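Local coordinates for spore coat polysaccharide biosynthesis protein SpsE (Bacillus subtilis, PDB 1VLI) that probably acts as a sialic-acid-synthase-like enzyme of the N-acylneuraminate-9-phosphate synthase type in the making of the spore coat polysaccharide, at residues K62-R70 with Q94-I103; S357-I365 with V372-D380. All blocks are in the same frame, centred on the assembly; numbering follows the deposited sequence.

Contact 1: K62-R70 with Q94-I103; sequences KFQMFQADR and QSMEMPAEWI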
loop_
_atom_site.group_PDB
_atom_site.type_symbol
_atom_site.label_atom_id
_atom_site.label_comp_id
_atom_site.label_asym_id
_atom_site.label_seq_id
_atom_site.Cartn_x
_atom_site.Cartn_y
_atom_site.Cartn_z
ATOM N N LYS A 62 -9.890 -3.203 5.947
ATOM C CA LYS A 62 -9.115 -2.039 5.586
ATOM C C LYS A 62 -9.969 -0.928 4.953
ATOM O O LYS A 62 -10.690 -1.191 3.967
ATOM C CB LYS A 62 -7.992 -2.463 4.652
ATOM C CG LYS A 62 -7.379 -1.270 3.952
ATOM C CD LYS A 62 -5.913 -1.280 4.068
ATOM C CE LYS A 62 -5.309 -2.007 2.840
ATOM N NZ LYS A 62 -5.559 -1.258 1.584
ATOM N N PHE A 63 -9.863 0.293 5.517
ATOM C CA PHE A 63 -10.552 1.506 5.038
ATOM C C PHE A 63 -9.571 2.587 4.587
ATOM O O PHE A 63 -8.497 2.753 5.179
ATOM C CB PHE A 63 -11.443 2.102 6.144
ATOM C CG PHE A 63 -12.698 1.293 6.410
ATOM C CD1 PHE A 63 -13.863 1.521 5.672
ATOM C CD2 PHE A 63 -12.706 0.293 7.372
ATOM C CE1 PHE A 63 -14.999 0.767 5.876
ATOM C CE2 PHE A 63 -13.862 -0.478 7.591
ATOM C CZ PHE A 63 -15.005 -0.240 6.834
ATOM N N GLN A 64 -9.934 3.330 3.543
ATOM C CA GLN A 64 -9.192 4.539 3.170
ATOM C C GLN A 64 -9.494 5.678 4.133
ATOM O O GLN A 64 -10.663 6.031 4.349
ATOM C CB GLN A 64 -9.559 4.984 1.770
ATOM C CG GLN A 64 -8.476 5.789 1.067
ATOM C CD GLN A 64 -8.903 6.224 -0.333
ATOM O OE1 GLN A 64 -9.064 7.410 -0.591
ATOM N NE2 GLN A 64 -9.098 5.263 -1.222
HETATM N N MSE A 65 -8.449 6.250 4.717
HETATM C CA MSE A 65 -8.633 7.381 5.611
HETATM C C MSE A 65 -8.300 8.717 4.987
HETATM O O MSE A 65 -8.899 9.723 5.339
HETATM C CB MSE A 65 -7.848 7.194 6.890
HETATM C CG MSE A 65 -8.539 6.238 7.838
HETATM SE SE MSE A 65 -7.626 6.158 9.568
HETATM C CE MSE A 65 -7.680 8.020 10.029
ATOM N N PHE A 66 -7.363 8.732 4.047
ATOM C CA PHE A 66 -6.879 9.988 3.512
ATOM C C PHE A 66 -7.222 10.168 2.031
ATOM O O PHE A 66 -7.254 9.195 1.271
ATOM C CB PHE A 66 -5.390 10.124 3.813
ATOM C CG PHE A 66 -5.061 9.810 5.243
ATOM C CD1 PHE A 66 -5.209 10.777 6.238
ATOM C CD2 PHE A 66 -4.669 8.529 5.614
ATOM C CE1 PHE A 66 -4.941 10.472 7.560
ATOM C CE2 PHE A 66 -4.403 8.216 6.947
ATOM C CZ PHE A 66 -4.538 9.183 7.914
ATOM N N GLN A 67 -7.513 11.421 1.652
ATOM C CA GLN A 67 -7.885 11.780 0.275
ATOM C C GLN A 67 -6.687 11.791 -0.653
ATOM O O GLN A 67 -5.576 12.081 -0.204
ATOM C CB GLN A 67 -8.551 13.141 0.250
ATOM C CG GLN A 67 -10.022 13.076 0.567
ATOM C CD GLN A 67 -10.668 14.445 0.549
ATOM O OE1 GLN A 67 -10.084 15.410 0.030
ATOM N NE2 GLN A 67 -11.868 14.543 1.119
ATOM N N ALA A 68 -6.921 11.499 -1.938
ATOM C CA ALA A 68 -5.834 11.314 -2.909
ATOM C C ALA A 68 -5.101 12.614 -3.315
ATOM O O ALA A 68 -3.912 12.586 -3.666
ATOM C CB ALA A 68 -6.332 10.558 -4.148
ATOM N N ASP A 69 -5.815 13.740 -3.247
ATOM C CA ASP A 69 -5.290 15.067 -3.623
ATOM C C ASP A 69 -3.942 15.410 -2.966
ATOM O O ASP A 69 -3.034 15.909 -3.629
ATOM C CB ASP A 69 -6.314 16.161 -3.287
ATOM C CG ASP A 69 -7.735 15.787 -3.687
ATOM O OD1 ASP A 69 -8.292 14.785 -3.154
ATOM O OD2 ASP A 69 -8.381 16.463 -4.517
ATOM N N ARG A 70 -3.833 15.127 -1.666
ATOM C CA ARG A 70 -2.644 15.418 -0.850
ATOM C C ARG A 70 -1.384 14.714 -1.378
ATOM O O ARG A 70 -0.260 15.022 -0.965
ATOM C CB ARG A 70 -2.897 15.030 0.626
ATOM C CG ARG A 70 -2.876 13.498 0.886
ATOM C CD ARG A 70 -3.424 13.086 2.239
ATOM N NE ARG A 70 -2.561 13.555 3.321
ATOM C CZ ARG A 70 -3.004 13.902 4.530
ATOM N NH1 ARG A 70 -4.300 13.834 4.805
ATOM N NH2 ARG A 70 -2.160 14.324 5.466
ATOM N N GLN A 94 -10.758 18.243 6.475
ATOM C CA GLN A 94 -11.172 18.427 5.070
ATOM C C GLN A 94 -10.344 17.532 4.140
ATOM O O GLN A 94 -10.738 17.251 3.007
ATOM C CB GLN A 94 -11.062 19.903 4.626
ATOM C CG GLN A 94 -12.105 20.906 5.214
ATOM C CD GLN A 94 -13.589 20.502 4.997
ATOM O OE1 GLN A 94 -14.438 20.741 5.858
ATOM N NE2 GLN A 94 -13.887 19.898 3.854
ATOM N N SER A 95 -9.214 17.067 4.646
ATOM C CA SER A 95 -8.292 16.251 3.882
ATOM C C SER A 95 -8.477 14.739 4.080
ATOM O O SER A 95 -7.750 13.927 3.517
ATOM C CB SER A 95 -6.885 16.635 4.280
ATOM O OG SER A 95 -5.964 15.904 3.504
HETATM N N MSE A 96 -9.473 14.355 4.854
HETATM C CA MSE A 96 -9.678 12.970 5.170
HETATM C C MSE A 96 -10.832 12.376 4.420
HETATM O O MSE A 96 -11.720 13.094 4.033
HETATM C CB MSE A 96 -9.906 12.862 6.639
HETATM C CG MSE A 96 -8.598 12.781 7.352
HETATM SE SE MSE A 96 -8.927 12.806 9.208
HETATM C CE MSE A 96 -10.078 11.039 9.345
ATOM N N GLU A 97 -10.816 11.063 4.192
ATOM C CA GLU A 97 -11.874 10.433 3.425
ATOM C C GLU A 97 -13.161 10.279 4.191
ATOM O O GLU A 97 -14.204 10.571 3.640
ATOM C CB GLU A 97 -11.466 9.079 2.825
ATOM C CG GLU A 97 -11.097 9.166 1.347
ATOM C CD GLU A 97 -12.298 9.403 0.444
ATOM O OE1 GLU A 97 -13.406 8.941 0.800
ATOM O OE2 GLU A 97 -12.133 10.049 -0.625
HETATM N N MSE A 98 -13.107 9.786 5.427
HETATM C CA MSE A 98 -14.324 9.617 6.228
HETATM C C MSE A 98 -14.372 10.700 7.297
HETATM O O MSE A 98 -13.316 11.176 7.717
HETATM C CB MSE A 98 -14.332 8.262 6.908
HETATM C CG MSE A 98 -14.214 7.080 5.979
HETATM SE SE MSE A 98 -13.890 5.412 6.989
HETATM C CE MSE A 98 -11.947 5.747 7.487
ATOM N N PRO A 99 -15.570 11.093 7.746
ATOM C CA PRO A 99 -15.684 12.070 8.848
ATOM C C PRO A 99 -14.931 11.624 10.112
ATOM O O PRO A 99 -15.058 10.479 10.538
ATOM C CB PRO A 99 -17.190 12.126 9.118
ATOM C CG PRO A 99 -17.798 11.744 7.814
ATOM C CD PRO A 99 -16.897 10.658 7.263
ATOM N N ALA A 100 -14.146 12.532 10.684
ATOM C CA ALA A 100 -13.366 12.256 11.877
ATOM C C ALA A 100 -14.180 11.651 13.033
ATOM O O ALA A 100 -13.632 10.883 13.841
ATOM C CB ALA A 100 -12.652 13.512 12.324
ATOM N N GLU A 101 -15.475 11.962 13.103
ATOM C CA GLU A 101 -16.297 11.420 14.186
ATOM C C GLU A 101 -16.653 9.958 14.007
ATOM O O GLU A 101 -17.234 9.346 14.920
ATOM C CB GLU A 101 -17.549 12.263 14.475
ATOM C CG GLU A 101 -18.576 12.377 13.354
ATOM C CD GLU A 101 -18.349 13.559 12.401
ATOM O OE1 GLU A 101 -17.268 14.231 12.432
ATOM O OE2 GLU A 101 -19.284 13.807 11.597
ATOM N N TRP A 102 -16.310 9.400 12.845
ATOM C CA TRP A 102 -16.529 7.973 12.577
ATOM C C TRP A 102 -15.501 7.080 13.252
ATOM O O TRP A 102 -15.825 5.969 13.640
ATOM C CB TRP A 102 -16.450 7.681 11.086
ATOM C CG TRP A 102 -17.641 8.036 10.266
ATOM C CD1 TRP A 102 -18.658 8.904 10.591
ATOM C CD2 TRP A 102 -17.925 7.568 8.943
ATOM N NE1 TRP A 102 -19.559 8.983 9.556
ATOM C CE2 TRP A 102 -19.129 8.174 8.530
ATOM C CE3 TRP A 102 -17.274 6.706 8.057
ATOM C CZ2 TRP A 102 -19.696 7.929 7.270
ATOM C CZ3 TRP A 102 -17.840 6.466 6.814
ATOM C CH2 TRP A 102 -19.035 7.076 6.432
ATOM N N ILE A 103 -14.281 7.586 13.405
ATOM C CA ILE A 103 -13.085 6.775 13.622
ATOM C C ILE A 103 -13.060 5.959 14.922
ATOM O O ILE A 103 -12.849 4.741 14.876
ATOM C CB ILE A 103 -11.808 7.649 13.442
ATOM C CG1 ILE A 103 -11.796 8.313 12.050
ATOM C CG2 ILE A 103 -10.544 6.832 13.667
ATOM C CD1 ILE A 103 -11.743 7.336 10.827
HETATM O O HOH W 1 -9.459 10.566 -2.520
HETATM O O HOH W 2 -6.269 15.754 0.124
#

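Contact 2: S357-I365 with V372-D380; sequences SGVRAVRDI and VWDDILLKD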
loop_
_atom_site.group_PDB
_atom_site.type_symbol
_atom_site.label_atom_id
_atom_site.label_comp_id
_atom_site.label_asym_id
_atom_site.label_seq_id
_atom_site.Cartn_x
_atom_site.Cartn_y
_atom_site.Cartn_z
ATOM N N SER A 357 19.734 19.442 3.329
ATOM C CA SER A 357 20.831 19.610 4.287
ATOM C C SER A 357 21.719 20.811 3.933
ATOM O O SER A 357 22.909 20.838 4.274
ATOM C CB SER A 357 21.660 18.327 4.359
ATOM O OG SER A 357 22.575 18.271 3.270
ATOM N N GLY A 358 21.134 21.801 3.252
ATOM C CA GLY A 358 21.822 23.042 2.954
ATOM C C GLY A 358 22.326 23.192 1.535
ATOM O O GLY A 358 23.192 24.017 1.257
ATOM N N VAL A 359 21.804 22.390 0.623
ATOM C CA VAL A 359 22.162 22.532 -0.777
ATOM C C VAL A 359 21.347 23.700 -1.340
ATOM O O VAL A 359 20.273 23.984 -0.819
ATOM C CB VAL A 359 21.868 21.224 -1.509
ATOM C CG1 VAL A 359 22.034 21.389 -2.994
ATOM C CG2 VAL A 359 22.787 20.149 -0.984
ATOM N N ARG A 360 21.854 24.359 -2.389
ATOM C CA ARG A 360 21.215 25.562 -2.986
ATOM C C ARG A 360 20.931 25.430 -4.491
ATOM O O ARG A 360 21.666 24.684 -5.206
ATOM C CB ARG A 360 22.117 26.763 -2.778
ATOM C CG ARG A 360 22.345 27.114 -1.331
ATOM C CD ARG A 360 23.375 28.217 -1.149
ATOM N NE ARG A 360 23.528 28.547 0.265
ATOM C CZ ARG A 360 22.851 29.518 0.887
ATOM N NH1 ARG A 360 21.957 30.247 0.222
ATOM N NH2 ARG A 360 23.067 29.757 2.177
ATOM N N ALA A 361 19.886 26.165 -4.980
ATOM C CA ALA A 361 19.552 26.093 -6.418
ATOM C C ALA A 361 20.639 26.774 -7.268
ATOM O O ALA A 361 21.169 27.842 -6.890
ATOM C CB ALA A 361 18.182 26.757 -6.674
ATOM N N VAL A 362 20.962 26.199 -8.429
ATOM C CA VAL A 362 21.883 26.917 -9.334
ATOM C C VAL A 362 21.181 27.723 -10.425
ATOM O O VAL A 362 21.824 28.415 -11.198
ATOM C CB VAL A 362 23.002 26.023 -9.910
ATOM C CG1 VAL A 362 23.732 25.319 -8.788
ATOM C CG2 VAL A 362 22.471 25.036 -10.950
ATOM N N ARG A 363 19.862 27.626 -10.481
ATOM C CA ARG A 363 19.052 28.447 -11.378
ATOM C C ARG A 363 17.637 28.519 -10.819
ATOM O O ARG A 363 17.255 27.691 -9.990
ATOM C CB ARG A 363 19.005 27.837 -12.774
ATOM C CG ARG A 363 18.507 26.383 -12.800
ATOM C CD ARG A 363 18.700 25.703 -14.142
ATOM N NE ARG A 363 17.855 24.521 -14.315
ATOM C CZ ARG A 363 17.789 23.822 -15.447
ATOM N NH1 ARG A 363 18.518 24.198 -16.492
ATOM N NH2 ARG A 363 17.008 22.749 -15.548
ATOM N N ASP A 364 16.861 29.482 -11.304
ATOM C CA ASP A 364 15.446 29.588 -10.978
ATOM C C ASP A 364 14.680 28.312 -11.309
ATOM O O ASP A 364 14.837 27.770 -12.389
ATOM C CB ASP A 364 14.820 30.724 -11.779
ATOM C CG ASP A 364 15.386 32.088 -11.416
ATOM O OD1 ASP A 364 16.110 32.211 -10.395
ATOM O OD2 ASP A 364 15.133 33.091 -12.111
ATOM N N ILE A 365 13.847 27.843 -10.390
ATOM C CA ILE A 365 12.962 26.716 -10.668
ATOM C C ILE A 365 11.530 27.193 -10.456
ATOM O O ILE A 365 11.222 27.771 -9.407
ATOM C CB ILE A 365 13.279 25.536 -9.751
ATOM C CG1 ILE A 365 14.795 25.414 -9.549
ATOM C CG2 ILE A 365 12.705 24.252 -10.331
ATOM C CD1 ILE A 365 15.217 24.442 -8.467
ATOM N N VAL A 372 15.443 18.373 -11.146
ATOM C CA VAL A 372 16.187 17.809 -12.230
ATOM C C VAL A 372 17.659 18.144 -11.884
ATOM O O VAL A 372 17.909 18.985 -11.021
ATOM C CB VAL A 372 15.672 18.495 -13.519
ATOM C CG1 VAL A 372 16.681 19.431 -14.121
ATOM C CG2 VAL A 372 15.043 17.495 -14.496
ATOM N N TRP A 373 18.626 17.473 -12.504
ATOM C CA TRP A 373 20.029 17.637 -12.097
ATOM C C TRP A 373 20.560 19.006 -12.435
ATOM O O TRP A 373 21.367 19.584 -11.697
ATOM C CB TRP A 373 20.914 16.556 -12.719
ATOM C CG TRP A 373 20.799 15.263 -12.007
ATOM C CD1 TRP A 373 20.228 14.114 -12.478
ATOM C CD2 TRP A 373 21.228 14.978 -10.663
ATOM N NE1 TRP A 373 20.278 13.131 -11.510
ATOM C CE2 TRP A 373 20.887 13.635 -10.387
ATOM C CE3 TRP A 373 21.852 15.730 -9.652
ATOM C CZ2 TRP A 373 21.179 13.020 -9.163
ATOM C CZ3 TRP A 373 22.117 15.116 -8.419
ATOM C CH2 TRP A 373 21.781 13.785 -8.195
ATOM N N ASP A 374 20.087 19.545 -13.546
ATOM C CA ASP A 374 20.518 20.847 -13.985
ATOM C C ASP A 374 20.142 21.968 -13.032
ATOM O O ASP A 374 20.679 23.066 -13.147
ATOM C CB ASP A 374 19.959 21.122 -15.363
ATOM C CG ASP A 374 20.795 20.494 -16.466
ATOM O OD1 ASP A 374 21.845 19.859 -16.194
ATOM O OD2 ASP A 374 20.463 20.588 -17.656
ATOM N N ASP A 375 19.228 21.694 -12.100
ATOM C CA ASP A 375 18.799 22.673 -11.111
ATOM C C ASP A 375 19.814 22.733 -9.986
ATOM O O ASP A 375 19.842 23.704 -9.252
ATOM C CB ASP A 375 17.412 22.304 -10.526
ATOM C CG ASP A 375 16.288 22.325 -11.581
ATOM O OD1 ASP A 375 16.417 23.126 -12.537
ATOM O OD2 ASP A 375 15.251 21.583 -11.549
ATOM N N ILE A 376 20.633 21.685 -9.840
ATOM C CA ILE A 376 21.571 21.589 -8.703
ATOM C C ILE A 376 23.053 21.533 -9.054
ATOM O O ILE A 376 23.889 21.830 -8.192
ATOM C CB ILE A 376 21.209 20.437 -7.727
ATOM C CG1 ILE A 376 20.819 19.177 -8.459
ATOM C CG2 ILE A 376 20.006 20.811 -6.844
ATOM C CD1 ILE A 376 19.745 18.429 -7.729
ATOM N N LEU A 377 23.374 21.200 -10.309
ATOM C CA LEU A 377 24.758 21.056 -10.753
ATOM C C LEU A 377 25.286 22.246 -11.557
ATOM O O LEU A 377 24.649 22.735 -12.513
ATOM C CB LEU A 377 24.948 19.738 -11.508
ATOM C CG LEU A 377 24.707 18.494 -10.644
ATOM C CD1 LEU A 377 24.672 17.249 -11.507
ATOM C CD2 LEU A 377 25.745 18.359 -9.499
ATOM N N LEU A 378 26.453 22.723 -11.132
ATOM C CA LEU A 378 27.027 23.944 -11.671
ATOM C C LEU A 378 27.615 23.626 -13.041
ATOM O O LEU A 378 28.372 22.676 -13.178
ATOM C CB LEU A 378 28.103 24.493 -10.729
ATOM C CG LEU A 378 28.561 25.925 -11.008
ATOM C CD1 LEU A 378 27.805 26.852 -10.085
ATOM C CD2 LEU A 378 30.077 26.107 -10.839
ATOM N N LYS A 379 27.232 24.406 -14.053
ATOM C CA LYS A 379 27.733 24.180 -15.404
ATOM C C LYS A 379 28.393 25.415 -16.036
ATOM O O LYS A 379 28.884 25.337 -17.162
ATOM C CB LYS A 379 26.615 23.642 -16.299
ATOM C CG LYS A 379 26.060 22.327 -15.835
ATOM C CD LYS A 379 25.650 21.443 -17.007
ATOM C CE LYS A 379 25.234 20.086 -16.532
ATOM N NZ LYS A 379 25.106 19.162 -17.678
ATOM N N ASP A 380 28.411 26.541 -15.302
ATOM C CA ASP A 380 28.982 27.837 -15.760
ATOM C C ASP A 380 30.267 28.254 -15.017
ATOM O O ASP A 380 30.969 29.213 -15.409
ATOM C CB ASP A 380 27.940 28.964 -15.639
ATOM C CG ASP A 380 26.583 28.607 -16.270
ATOM O OD1 ASP A 380 26.517 27.698 -17.127
ATOM O OD2 ASP A 380 25.520 29.193 -15.971
#

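Contact 1: K62-R70 with Q94-I103
The amide N of E97 donates to the carbonyl O of M65 at 2.6 Å, nearly straight at 172°. Two residues further along, Q67 N reaches S95 O (3.1 Å), so the backbones run antiparallel and make a single bridge, F66 opposite M96. Around this bridge, the R70 guanidinium brings NH1 near S95 OG at a poor angle, while its NE forms a salt bridge with D123. A water accepts from A68 N and bonds weakly to E97 OE2. The Q67 side chain, extended beyond CG, lies along the 94-96 backbone, NE2 3.3 Å from M96 O and also near Q94 O, with CG 3.9 Å from E97 OE2. Cutting the side chain back to an alanine here is likely to uncover the carbonyl groups of Q94 and M96 and open a gap beside E97. In the TIM barrel of the NeuB family, the link ties the loop leaving strand 60-63 to the loop that leads into helix 103-112. Three selenomethionines, M65, M96 and M98, carry most of the apolar packing. M98 bends at its last torsion (chi3 -74°), which brings CE to 3.5 Å from M65 CG; its SE makes a Met-aromatic contact with F63, oblique to the ring and 4.9 Å from the centroid. M65 and M96 lie side by side, their CE methyls 3.9 Å apart; F66 CD1 meets M96 CG, and I103 CD1 touches M65 CE from the start of the helix.

Contact 2: S357-I365 with V372-D380
D374 CB lies over one face of the R363 guanidinium, 3.2 Å above its plane and offset toward the rim, while D375 OD1 sits at the edge, in that plane. The edge contact is a salt bridge: NE of R363 donates to D375 OD1 at 2.7 Å, meeting the oxygen nearly along its C-O axis, and R363 NH2 adds a second bond to the same atom. The guanidinium and carboxylate planes are turned 53° apart, and both N-H groups converge on the one oxygen, the NH2 bond being weak. R363 gets there by setting CG between its backbone N and carbonyl carbon (chi1 55°) and then running extended to NE. The other oxygen, D375 OD2, takes a weak bond from V372 N, which ties the carboxylate back to its own turn. I365 packs against the aspartate, with CD1 3.7 Å from D375 CB. Next to the salt bridge, V362 N donates to D375 O over 2.9 Å, practically straight at 176°. D375 thus holds the 357-365 segment through both side chain and main chain. V362 spreads its methyls over the turn carbonyls, CG1 3.5 Å from I376 O and CG2 3.4 Å from D375 O. The whole forms part of the SAF (AFP-like) domain near the chain's C-terminus: 357-365 follows helix 352-356 and bonds by its backbone to I324, G327, E328 and F330 in the loop after strand 317-320, F330 also meeting I365 and I376.

In the fold
Contacts 1 and 2 illustrate how main-chain bonds between largely irregular segments, supplemented by different side-chain contacts, serve two separate modules of one chain. Contact 1 belongs to the NeuB TIM barrel and contact 2 to the SAF domain; their centres are about 37 Å apart and their nearest atoms about 18 Å, so they do not touch. They follow each other in series along the chain. The bound zinc ion, held by H226 and H248, lies on the barrel side: the side chain of Q64 in contact 1 is about 9 Å from it, too far to be a ligand. Contact 2, centred about 33 Å from the centre of the chain against about 15 Å for contact 1, is peripheral.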